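Local coordinates for carbohydrate esterase family 2 (CE2) (Chaetomium olivicolor, PDB 4XVH), which is a putative acetyl xylan esterase, probably removing acetyl groups from xylan, that joins an SGNH-type hydrolase domain to a jelly-roll carbohydrate-binding domain, at residues D117-G122 and Y305-A310; G124-F129 and N140-G145; L147-N150 and D155-V158; P295-D300 and A309-A314. One frame throughout, in Å; residues are numbered along the deposited sequence.

Contact 1: D117-G122 and Y305-A310. With PEU (2,5,8,11,14,17,20,23,26,29,32,35,38,41,44,47,50,53,56,59,62,65,68,71,74,77,80-heptacosaoxadooctacontan-82-ol), chain C.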
loop_
_atom_site.group_PDB
_atom_site.type_symbol
_atom_site.label_atom_id
_atom_site.label_comp_id
_atom_site.label_asym_id
_atom_site.label_seq_id
_atom_site.Cartn_x
_atom_site.Cartn_y
_atom_site.Cartn_z
ATOM N N ASP A 117 3.231 -6.541 1.295
ATOM C CA ASP A 117 3.154 -7.383 0.116
ATOM C C ASP A 117 1.762 -7.279 -0.523
ATOM O O ASP A 117 1.131 -6.229 -0.482
ATOM C CB ASP A 117 3.463 -8.831 0.494
ATOM C CG ASP A 117 2.607 -9.340 1.667
ATOM O OD1 ASP A 117 1.456 -8.890 1.843
ATOM O OD2 ASP A 117 3.095 -10.201 2.424
ATOM N N SER A 118 1.271 -8.387 -1.070
ATOM C CA SER A 118 0.003 -8.371 -1.789
ATOM C C SER A 118 -1.159 -7.919 -0.867
ATOM O O SER A 118 -2.146 -7.330 -1.316
ATOM C CB SER A 118 -0.269 -9.772 -2.356
ATOM O OG SER A 118 -0.472 -10.671 -1.284
ATOM N N ILE A 119 -1.055 -8.229 0.420
ATOM C CA ILE A 119 -2.117 -7.859 1.358
ATOM C C ILE A 119 -2.198 -6.325 1.487
ATOM O O ILE A 119 -3.299 -5.718 1.544
ATOM C CB ILE A 119 -1.874 -8.516 2.733
ATOM C CG1 ILE A 119 -1.826 -10.046 2.547
ATOM C CG2 ILE A 119 -2.959 -8.106 3.755
ATOM C CD1 ILE A 119 -1.337 -10.792 3.805
ATOM N N THR A 120 -1.030 -5.694 1.477
ATOM C CA THR A 120 -0.948 -4.248 1.587
ATOM C C THR A 120 -1.263 -3.572 0.262
ATOM O O THR A 120 -1.828 -2.472 0.231
ATOM C CB THR A 120 0.448 -3.873 2.119
ATOM O OG1 THR A 120 0.574 -4.470 3.415
ATOM C CG2 THR A 120 0.675 -2.393 2.188
ATOM N N VAL A 121 -0.942 -4.247 -0.837
ATOM C CA VAL A 121 -1.384 -3.778 -2.141
ATOM C C VAL A 121 -2.904 -3.713 -2.212
ATOM O O VAL A 121 -3.474 -2.715 -2.652
ATOM C CB VAL A 121 -0.909 -4.710 -3.277
ATOM C CG1 VAL A 121 -1.649 -4.366 -4.583
ATOM C CG2 VAL A 121 0.619 -4.618 -3.460
ATOM N N GLY A 122 -3.551 -4.789 -1.758
ATOM C CA GLY A 122 -4.961 -4.977 -2.030
ATOM C C GLY A 122 -5.227 -5.965 -3.146
ATOM O O GLY A 122 -6.228 -5.869 -3.827
ATOM N N TYR A 305 -7.234 -16.620 -2.130
ATOM C CA TYR A 305 -7.335 -16.554 -0.662
ATOM C C TYR A 305 -6.850 -15.259 -0.025
ATOM O O TYR A 305 -6.465 -15.263 1.155
ATOM C CB TYR A 305 -6.594 -17.740 -0.024
ATOM C CG TYR A 305 -7.054 -19.045 -0.616
ATOM C CD1 TYR A 305 -8.192 -19.676 -0.142
ATOM C CD2 TYR A 305 -6.388 -19.620 -1.692
ATOM C CE1 TYR A 305 -8.639 -20.862 -0.709
ATOM C CE2 TYR A 305 -6.832 -20.806 -2.256
ATOM C CZ TYR A 305 -7.960 -21.411 -1.756
ATOM O OH TYR A 305 -8.417 -22.585 -2.310
ATOM N N HIS A 306 -6.883 -14.146 -0.761
ATOM C CA HIS A 306 -6.482 -12.879 -0.143
ATOM C C HIS A 306 -7.645 -12.274 0.616
ATOM O O HIS A 306 -8.799 -12.641 0.384
ATOM C CB HIS A 306 -5.930 -11.889 -1.177
ATOM C CG HIS A 306 -4.525 -12.201 -1.570
ATOM N ND1 HIS A 306 -4.200 -13.354 -2.249
ATOM C CD2 HIS A 306 -3.351 -11.579 -1.285
ATOM C CE1 HIS A 306 -2.889 -13.395 -2.428
ATOM N NE2 HIS A 306 -2.354 -12.337 -1.839
ATOM N N PRO A 307 -7.337 -11.378 1.573
ATOM C CA PRO A 307 -8.439 -10.803 2.360
ATOM C C PRO A 307 -9.437 -10.010 1.502
ATOM O O PRO A 307 -9.045 -9.289 0.563
ATOM C CB PRO A 307 -7.708 -9.897 3.368
ATOM C CG PRO A 307 -6.312 -10.574 3.547
ATOM C CD PRO A 307 -6.004 -11.040 2.135
ATOM N N ASN A 308 -10.720 -10.165 1.812
ATOM C CA ASN A 308 -11.755 -9.416 1.100
ATOM C C ASN A 308 -12.004 -8.078 1.791
ATOM O O ASN A 308 -11.262 -7.704 2.689
ATOM C CB ASN A 308 -13.050 -10.233 0.985
ATOM C CG ASN A 308 -13.671 -10.575 2.324
ATOM O OD1 ASN A 308 -13.309 -10.030 3.372
ATOM N ND2 ASN A 308 -14.673 -11.463 2.284
ATOM N N ALA A 309 -13.003 -7.333 1.329
ATOM C CA ALA A 309 -13.209 -5.967 1.830
ATOM C C ALA A 309 -13.526 -5.976 3.331
ATOM O O ALA A 309 -13.014 -5.148 4.090
ATOM C CB ALA A 309 -14.353 -5.273 1.021
ATOM N N ALA A 310 -14.377 -6.914 3.767
ATOM C CA ALA A 310 -14.754 -6.978 5.172
ATOM C C ALA A 310 -13.554 -7.247 6.068
ATOM O O ALA A 310 -13.411 -6.654 7.150
ATOM C CB ALA A 310 -15.857 -8.067 5.410
HETATM C CAA PEU C . 4.335 -5.227 -17.256
HETATM O OAB PEU C . 4.108 -6.632 -17.046
HETATM C CAC PEU C . 5.299 -7.458 -17.347
HETATM C CAD PEU C . 5.256 -9.025 -17.191
HETATM O OAE PEU C . 4.269 -9.665 -18.037
HETATM C CAF PEU C . 2.889 -9.292 -17.727
HETATM C CAG PEU C . 2.176 -9.807 -16.466
HETATM O OAH PEU C . 2.791 -9.577 -15.189
HETATM C CAI PEU C . 1.900 -9.968 -14.106
HETATM C CAJ PEU C . 2.600 -10.007 -12.742
HETATM O OAK PEU C . 1.659 -10.350 -11.690
HETATM C CAL PEU C . 2.387 -10.815 -10.534
HETATM C CAM PEU C . 1.499 -11.221 -9.362
HETATM O OAN PEU C . 2.424 -11.862 -8.461
HETATM C CAO PEU C . 1.806 -12.453 -7.296
HETATM C CAP PEU C . 2.908 -13.434 -6.950
HETATM O OAQ PEU C . 2.936 -14.388 -5.860
HETATM C CAR PEU C . 1.823 -15.326 -5.721
HETATM C CAS PEU C . 0.468 -14.879 -5.116
HETATM O OAT PEU C . 0.551 -14.445 -3.700
HETATM C CAU PEU C . 1.383 -13.277 -3.425
HETATM C CAV PEU C . 1.415 -12.937 -1.920
HETATM O OAW PEU C . 2.185 -11.771 -1.535
#
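S118 and H306 meet in the pocket of an SGNH (GDSL-like) hydrolase: S118 is the serine of the G-D-S motif and H306 sits just before helix 309-327, consistent with the family's nucleophile and base. S118 OG and H306 NE2 are hydrogen-bonded at 2.6 Å, and OG lies at the edge of the imidazole, in its plane. With chi1 at 66°, S118 OG stands between its own N and carbonyl carbon and faces the ring. Beside this pair the bound polyether brings OAW to 2.9 Å from S118 OG, and its OAT lies 3.8 Å from H306 CE1, again in the ring plane. One residue on in each segment, I119 CG2 packs on P307 CG at 4.2 Å, the two side chains crossing at about a right angle. D117 caps helix 118-121: its OD1 takes the amide of I119 (N to OD1 3.0 Å), approached on the anti side. Without the imidazole, as with an alanine here, S118 OG is likely to lose its in-plane partner and a gap to open beside the polyether. H306 ND1 makes weak bonds to the carbonyls of C303 and D304, which may help set the ring's rotation. N215 ND2 and G163 N are hydrogen-bonded to the polyether, consistent with the oxyanion-hole donors of SGNH hydrolases. S118, H306, N215 and G163 thus all line the pocket around the polyether, consistent with serine attack on an acetyl ester.

Contact 2: G124-F129 and N140-G145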
loop_
_atom_site.group_PDB
_atom_site.type_symbol
_atom_site.label_atom_id
_atom_site.label_comp_id
_atom_site.label_asym_id
_atom_site.label_seq_id
_atom_site.Cartn_x
_atom_site.Cartn_y
_atom_site.Cartn_z
ATOM N N GLY A 124 -6.554 -8.849 -5.215
ATOM C CA GLY A 124 -7.744 -9.704 -5.173
ATOM C C GLY A 124 -8.904 -9.219 -4.313
ATOM O O GLY A 124 -9.908 -9.931 -4.150
ATOM N N LEU A 125 -8.786 -7.988 -3.798
ATOM C CA LEU A 125 -9.705 -7.494 -2.764
ATOM C C LEU A 125 -11.167 -7.463 -3.253
ATOM O O LEU A 125 -12.084 -7.866 -2.532
ATOM C CB LEU A 125 -9.248 -6.101 -2.301
ATOM C CG LEU A 125 -9.853 -5.520 -1.017
ATOM C CD1 LEU A 125 -8.912 -4.423 -0.448
ATOM C CD2 LEU A 125 -11.287 -4.958 -1.238
ATOM N N ASP A 126 -11.378 -6.986 -4.481
ATOM C CA ASP A 126 -12.734 -6.874 -5.018
ATOM C C ASP A 126 -13.191 -8.192 -5.626
ATOM O O ASP A 126 -14.301 -8.269 -6.167
ATOM C CB ASP A 126 -12.816 -5.777 -6.105
ATOM C CG ASP A 126 -12.830 -4.353 -5.534
ATOM O OD1 ASP A 126 -12.528 -4.160 -4.358
ATOM O OD2 ASP A 126 -13.132 -3.398 -6.286
ATOM N N GLY A 127 -12.326 -9.206 -5.623
ATOM C CA GLY A 127 -12.663 -10.425 -6.347
ATOM C C GLY A 127 -13.562 -11.331 -5.515
ATOM O O GLY A 127 -13.534 -11.281 -4.293
ATOM N N THR A 128 -14.378 -12.139 -6.181
ATOM C CA THR A 128 -15.173 -13.161 -5.518
ATOM C C THR A 128 -14.433 -14.488 -5.689
ATOM O O THR A 128 -14.247 -14.920 -6.824
ATOM C CB THR A 128 -16.585 -13.286 -6.146
ATOM O OG1 THR A 128 -17.209 -11.996 -6.244
ATOM C CG2 THR A 128 -17.462 -14.245 -5.339
ATOM N N PHE A 129 -13.978 -15.120 -4.610
ATOM C CA PHE A 129 -13.280 -16.401 -4.781
ATOM C C PHE A 129 -14.238 -17.419 -5.405
ATOM O O PHE A 129 -15.400 -17.447 -5.049
ATOM C CB PHE A 129 -12.731 -16.929 -3.453
ATOM C CG PHE A 129 -11.914 -18.185 -3.595
ATOM C CD1 PHE A 129 -12.523 -19.428 -3.612
ATOM C CD2 PHE A 129 -10.535 -18.114 -3.719
ATOM C CE1 PHE A 129 -11.778 -20.571 -3.751
ATOM C CE2 PHE A 129 -9.782 -19.257 -3.861
ATOM C CZ PHE A 129 -10.404 -20.487 -3.880
ATOM N N ASN A 140 -6.436 -0.892 -3.658
ATOM C CA ASN A 140 -5.632 -0.345 -2.581
ATOM C C ASN A 140 -6.440 0.604 -1.688
ATOM O O ASN A 140 -6.211 0.606 -0.494
ATOM C CB ASN A 140 -4.378 0.381 -3.131
ATOM C CG ASN A 140 -3.429 0.834 -2.011
ATOM O OD1 ASN A 140 -3.257 2.043 -1.771
ATOM N ND2 ASN A 140 -2.825 -0.144 -1.300
ATOM N N PRO A 141 -7.368 1.419 -2.259
ATOM C CA PRO A 141 -8.094 2.354 -1.370
ATOM C C PRO A 141 -8.983 1.661 -0.322
ATOM O O PRO A 141 -9.486 2.350 0.603
ATOM C CB PRO A 141 -8.957 3.174 -2.334
ATOM C CG PRO A 141 -8.179 3.184 -3.651
ATOM C CD PRO A 141 -7.525 1.787 -3.693
ATOM N N LYS A 142 -9.201 0.351 -0.462
ATOM C CA LYS A 142 -10.019 -0.364 0.525
ATOM C C LYS A 142 -9.193 -1.233 1.466
ATOM O O LYS A 142 -9.753 -2.024 2.232
ATOM C CB LYS A 142 -11.064 -1.248 -0.158
ATOM C CG LYS A 142 -12.201 -0.418 -0.805
ATOM C CD LYS A 142 -13.426 -1.318 -1.126
ATOM C CE LYS A 142 -14.613 -0.480 -1.598
ATOM N NZ LYS A 142 -15.836 -1.351 -1.860
ATOM N N THR A 143 -7.867 -1.113 1.404
ATOM C CA THR A 143 -7.011 -1.971 2.240
ATOM C C THR A 143 -7.000 -1.509 3.698
ATOM O O THR A 143 -7.273 -0.351 3.982
ATOM C CB THR A 143 -5.559 -2.008 1.741
ATOM O OG1 THR A 143 -5.055 -0.661 1.610
ATOM C CG2 THR A 143 -5.481 -2.761 0.369
ATOM N N TYR A 144 -6.628 -2.418 4.605
ATOM C CA TYR A 144 -6.552 -2.132 6.041
ATOM C C TYR A 144 -5.658 -0.900 6.296
ATOM O O TYR A 144 -5.978 -0.047 7.119
ATOM C CB TYR A 144 -6.007 -3.364 6.815
ATOM C CG TYR A 144 -4.518 -3.535 6.560
ATOM C CD1 TYR A 144 -4.040 -4.049 5.339
ATOM C CD2 TYR A 144 -3.589 -3.081 7.491
ATOM C CE1 TYR A 144 -2.665 -4.133 5.078
ATOM C CE2 TYR A 144 -2.234 -3.166 7.250
ATOM C CZ TYR A 144 -1.772 -3.697 6.041
ATOM O OH TYR A 144 -0.401 -3.745 5.829
ATOM N N GLY A 145 -4.542 -0.776 5.575
ATOM C CA GLY A 145 -3.638 0.332 5.890
ATOM C C GLY A 145 -4.199 1.684 5.471
ATOM O O GLY A 145 -4.093 2.684 6.183
HETATM O O HOH W 1 -15.486 -2.331 -4.098
#
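L125 and K142 bring a type I beta turn (G124 to G127) against the short 3-10 segment that leads into helix 144-151 of the hydrolase domain. The apolar part rests on L125. Its CG is anti to the backbone N (chi1 -166°), which carries both methyls across: CD1 reaches K142 CB at 3.8 Å and T143 CG2 at 3.9 Å, while CD2 comes alongside K142 CB. The L125 and K142 side chains cross at about a right angle, and L125 also packs on A309 and H312 of helix 309-327. Charge plays a looser part. The extended K142 chain runs past D126, leaving D126 OD1 and K142 NZ 5.0 Å apart, and a water beside NZ makes a weak, long bond to D126 OD2, whose salt-bridge partner is R82. Within 140-145 the polar bonds centre on T143, the N-cap residue of helix 144-151. N140 O is gripped twice, by T143 N at 3.0 Å and by T143 OG1 at 2.7 Å. A valine here removes the hydroxyl and would probably leave the helix start less firmly tied to the 3-10 segment, with T143 N alone of these two donors on N140 O. The hydroxyl lies in the carbonyl plane of N140, with a C=O...O angle of 147°.

Contact 3: L147-N150 and D155-V158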
loop_
_atom_site.group_PDB
_atom_site.type_symbol
_atom_site.label_atom_id
_atom_site.label_comp_id
_atom_site.label_asym_id
_atom_site.label_seq_id
_atom_site.Cartn_x
_atom_site.Cartn_y
_atom_site.Cartn_z
ATOM N N LEU A 147 -7.488 2.356 4.974
ATOM C CA LEU A 147 -8.670 2.626 5.776
ATOM C C LEU A 147 -8.279 3.177 7.185
ATOM O O LEU A 147 -8.954 4.051 7.731
ATOM C CB LEU A 147 -9.520 1.359 5.897
ATOM C CG LEU A 147 -10.211 0.921 4.595
ATOM C CD1 LEU A 147 -11.091 -0.333 4.865
ATOM C CD2 LEU A 147 -11.059 2.102 4.052
ATOM N N ALA A 148 -7.188 2.665 7.744
ATOM C CA ALA A 148 -6.654 3.186 9.003
ATOM C C ALA A 148 -6.191 4.637 8.834
ATOM O O ALA A 148 -6.478 5.471 9.683
ATOM C CB ALA A 148 -5.479 2.305 9.510
ATOM N N ALA A 149 -5.452 4.923 7.767
ATOM C CA ALA A 149 -4.978 6.298 7.535
ATOM C C ALA A 149 -6.183 7.236 7.339
ATOM O O ALA A 149 -6.232 8.318 7.897
ATOM C CB ALA A 149 -4.042 6.328 6.301
ATOM N N ASN A 150 -7.161 6.811 6.544
ATOM C CA ASN A 150 -8.394 7.589 6.398
ATOM C C ASN A 150 -9.057 7.897 7.753
ATOM O O ASN A 150 -9.499 9.012 7.998
ATOM C CB ASN A 150 -9.420 6.850 5.545
ATOM C CG ASN A 150 -9.011 6.711 4.059
ATOM O OD1 ASN A 150 -8.088 7.378 3.549
ATOM N ND2 ASN A 150 -9.736 5.842 3.356
ATOM N N ASP A 155 -2.469 11.610 5.622
ATOM C CA ASP A 155 -1.921 11.270 4.309
ATOM C C ASP A 155 -1.151 9.962 4.465
ATOM O O ASP A 155 -0.725 9.593 5.575
ATOM C CB ASP A 155 -0.990 12.385 3.775
ATOM C CG ASP A 155 -1.717 13.357 2.856
ATOM O OD1 ASP A 155 -2.780 12.993 2.314
ATOM O OD2 ASP A 155 -1.247 14.490 2.686
ATOM N N TYR A 156 -0.947 9.248 3.372
ATOM C CA TYR A 156 -0.227 7.994 3.502
ATOM C C TYR A 156 0.616 7.745 2.246
ATOM O O TYR A 156 0.454 8.417 1.209
ATOM C CB TYR A 156 -1.192 6.820 3.763
ATOM C CG TYR A 156 -2.267 6.700 2.707
ATOM C CD1 TYR A 156 -2.045 5.966 1.548
ATOM C CD2 TYR A 156 -3.510 7.327 2.862
ATOM C CE1 TYR A 156 -3.018 5.845 0.573
ATOM C CE2 TYR A 156 -4.489 7.214 1.883
ATOM C CZ TYR A 156 -4.230 6.459 0.750
ATOM O OH TYR A 156 -5.171 6.320 -0.236
ATOM N N SER A 157 1.534 6.806 2.381
ATOM C CA SER A 157 2.340 6.315 1.287
ATOM C C SER A 157 2.404 4.805 1.404
ATOM O O SER A 157 2.869 4.280 2.423
ATOM C CB SER A 157 3.753 6.900 1.327
ATOM O OG SER A 157 4.502 6.374 0.261
ATOM N N VAL A 158 1.886 4.123 0.380
ATOM C CA VAL A 158 1.945 2.672 0.314
ATOM C C VAL A 158 3.151 2.269 -0.524
ATOM O O VAL A 158 3.297 2.712 -1.667
ATOM C CB VAL A 158 0.668 2.071 -0.322
ATOM C CG1 VAL A 158 0.806 0.553 -0.482
ATOM C CG2 VAL A 158 -0.561 2.400 0.533
HETATM O O HOH W 2 -7.724 7.102 0.588
#
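The phenol oxygen of Y156 and a single water make the shortest polar bond of the contact, OH to water oxygen at 2.8 Å, and the same water donates to N150 OD1 at 3.0 Å. This bridge joins helix 144-151 to strand 155-160, the closing steps of a beta-alpha-beta crossover: strand 111-116 leads through the helices to strand 155-160, which lies parallel beside it at one margin of the five-stranded sheet. The backbones come nearest at A149 and Y156, whose CA atoms are 6.5 Å apart, a spacing that suits the methyl of alanine. A149 CB leans on the near part of the tyrosine, 3.6 Å from Y156 CD2 and 3.8 Å from Y156 CB, meeting the ring obliquely. Y156 has chi1 at 55°, with CG between its own N and carbonyl carbon; this torsion swings the ring across the helix, its near part by A149 and its hydroxyl end toward the N150 side chain. The N150 amide is tilted 62° from the ring plane, and OD1 is the amide atom nearer the ring. The ring is otherwise held by V146 of the same helix and I114 of strand 111-116, while the neighbouring S157 points to the other side of the sheet, touching W203 and R7. D155, whose CB points away from the helix, pairs through OD2 with R3 outside the contact. The bridging water lies in the ring plane at its edge, and N150 OD1 stands 4.0 Å from Y156 CE2.

Contact 4: P295-D300 and A309-A314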
loop_
_atom_site.group_PDB
_atom_site.type_symbol
_atom_site.label_atom_id
_atom_site.label_comp_id
_atom_site.label_asym_id
_atom_site.label_seq_id
_atom_site.Cartn_x
_atom_site.Cartn_y
_atom_site.Cartn_z
ATOM N N PRO A 295 -5.868 -11.411 13.282
ATOM C CA PRO A 295 -6.297 -12.806 13.419
ATOM C C PRO A 295 -6.448 -13.458 12.041
ATOM O O PRO A 295 -6.874 -12.806 11.082
ATOM C CB PRO A 295 -7.637 -12.703 14.138
ATOM C CG PRO A 295 -7.627 -11.385 14.813
ATOM C CD PRO A 295 -6.761 -10.468 13.978
ATOM N N THR A 296 -6.038 -14.717 11.945
ATOM C CA THR A 296 -6.221 -15.508 10.729
ATOM C C THR A 296 -7.638 -15.312 10.231
ATOM O O THR A 296 -8.577 -15.402 10.993
ATOM C CB THR A 296 -5.957 -17.006 10.991
ATOM O OG1 THR A 296 -4.615 -17.173 11.481
ATOM C CG2 THR A 296 -6.138 -17.827 9.701
ATOM N N GLN A 297 -7.789 -15.022 8.948
ATOM C CA GLN A 297 -9.093 -14.677 8.385
ATOM C C GLN A 297 -10.030 -15.890 8.335
ATOM O O GLN A 297 -9.585 -17.034 8.495
ATOM C CB GLN A 297 -8.883 -14.098 6.977
ATOM C CG GLN A 297 -8.177 -15.082 6.028
ATOM C CD GLN A 297 -7.934 -14.480 4.628
ATOM O OE1 GLN A 297 -8.486 -13.420 4.283
ATOM N NE2 GLN A 297 -7.099 -15.147 3.835
ATOM N N GLY A 298 -11.313 -15.647 8.076
ATOM C CA GLY A 298 -12.269 -16.733 7.878
ATOM C C GLY A 298 -12.328 -17.268 6.453
ATOM O O GLY A 298 -11.447 -16.990 5.613
ATOM N N SER A 299 -13.386 -18.020 6.154
ATOM C CA SER A 299 -13.467 -18.684 4.859
ATOM C C SER A 299 -13.814 -17.738 3.702
ATOM O O SER A 299 -13.531 -18.053 2.550
ATOM C CB SER A 299 -14.495 -19.804 4.907
ATOM O OG SER A 299 -15.748 -19.253 5.243
ATOM N N ASP A 300 -14.419 -16.587 3.975
ATOM C CA ASP A 300 -14.742 -15.686 2.874
ATOM C C ASP A 300 -13.496 -14.912 2.446
ATOM O O ASP A 300 -12.874 -14.219 3.272
ATOM C CB ASP A 300 -15.850 -14.730 3.281
ATOM C CG ASP A 300 -17.167 -15.452 3.538
ATOM O OD1 ASP A 300 -17.529 -16.365 2.761
ATOM O OD2 ASP A 300 -17.839 -15.107 4.529
ATOM N N ALA A 309 -13.003 -7.333 1.329
ATOM C CA ALA A 309 -13.209 -5.967 1.830
ATOM C C ALA A 309 -13.526 -5.976 3.331
ATOM O O ALA A 309 -13.014 -5.148 4.090
ATOM C CB ALA A 309 -14.353 -5.273 1.021
ATOM N N ALA A 310 -14.377 -6.914 3.767
ATOM C CA ALA A 310 -14.754 -6.978 5.172
ATOM C C ALA A 310 -13.554 -7.247 6.068
ATOM O O ALA A 310 -13.411 -6.654 7.150
ATOM C CB ALA A 310 -15.857 -8.067 5.410
ATOM N N THR A 311 -12.700 -8.162 5.644
ATOM C CA THR A 311 -11.525 -8.499 6.446
ATOM C C THR A 311 -10.567 -7.313 6.537
ATOM O O THR A 311 -10.031 -7.012 7.612
ATOM C CB THR A 311 -10.802 -9.747 5.866
ATOM O OG1 THR A 311 -11.706 -10.870 5.919
ATOM C CG2 THR A 311 -9.545 -10.090 6.673
ATOM N N HIS A 312 -10.360 -6.625 5.415
ATOM C CA HIS A 312 -9.550 -5.415 5.454
ATOM C C HIS A 312 -10.192 -4.348 6.361
ATOM O O HIS A 312 -9.506 -3.695 7.112
ATOM C CB HIS A 312 -9.382 -4.845 4.039
ATOM C CG HIS A 312 -8.261 -5.459 3.262
ATOM N ND1 HIS A 312 -6.933 -5.158 3.507
ATOM C CD2 HIS A 312 -8.265 -6.340 2.226
ATOM C CE1 HIS A 312 -6.170 -5.809 2.646
ATOM N NE2 HIS A 312 -6.951 -6.554 1.867
ATOM N N ALA A 313 -11.500 -4.143 6.260
ATOM C CA ALA A 313 -12.099 -3.026 6.966
ATOM C C ALA A 313 -11.970 -3.275 8.479
ATOM O O ALA A 313 -11.703 -2.349 9.263
ATOM C CB ALA A 313 -13.559 -2.832 6.546
ATOM N N ALA A 314 -12.157 -4.530 8.895
ATOM C CA ALA A 314 -12.064 -4.886 10.318
ATOM C C ALA A 314 -10.658 -4.602 10.885
ATOM O O ALA A 314 -10.508 -4.034 11.983
ATOM C CB ALA A 314 -12.445 -6.345 10.517
HETATM O O HOH W 3 -11.027 -12.338 3.926
HETATM O O HOH W 4 -11.746 -12.632 8.289
#
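The loop 295-300 runs irregularly past the first turns of helix 309-327 and comes nearest at Q297 and T311, whose CA atoms are 6.9 Å apart. Direct touching is slight: Q297 CB meets T311 CG2 at 4.1 Å, a loose apolar contact. Most of the link is made through two waters held by T311 OG1. The T311 torsion, chi1 at -62°, directs the methyl at Q297 CB, while the hydroxyl, beside the backbone N, holds the two waters. The first water sits 2.6 Å from T311 OG1, 2.8 Å from Q297 OE1 and 2.7 Å from D300 O. It can donate to Q297 OE1 and D300 O, although with atoms elsewhere counted it has more acceptors in reach than protons. The second lies 3.0 Å from T311 OG1 and accepts from the amide of G298, with G298 N at 3.1 Å. The Q297 chain is extended beyond CG; its amide puts OE1 toward the first water and sends NE2 to the carbonyl of Y305, fixing which end of the amide faces which partner. At the helix start, N308 OD1 caps T311 N. The contact lies at the surface, joining the loop that follows strand 289-292, an outermost strand of the parallel sheet, to helix 309-327, whose next residue, H312, faces inward to L125 and the start of helix 144-151.

How the contacts relate
All four contacts lie in the SGNH-type hydrolase domain. Along the chain, contact 2 and then contact 3 fall inside the long loop that contact 1 closes, and contact 4 ends on helix 309-327, sharing A309 and A310 with contact 1. Contacts 1 and 2 are closest, with centres about 5 Å apart, tied by T120 OG1 to Y144 OH at 2.7 Å. Contacts 3 and 4 are about 19 Å apart and meet where L147 packs on A313. Contacts 2 and 3 share helix 144-151. H312 connects contacts 2 and 4, its ND1 lying 3.0 Å from Y144 N. The serine-histidine pocket thus lies just past the end of strand 111-116, with helices 144-151 and 309-327 packed together beside it.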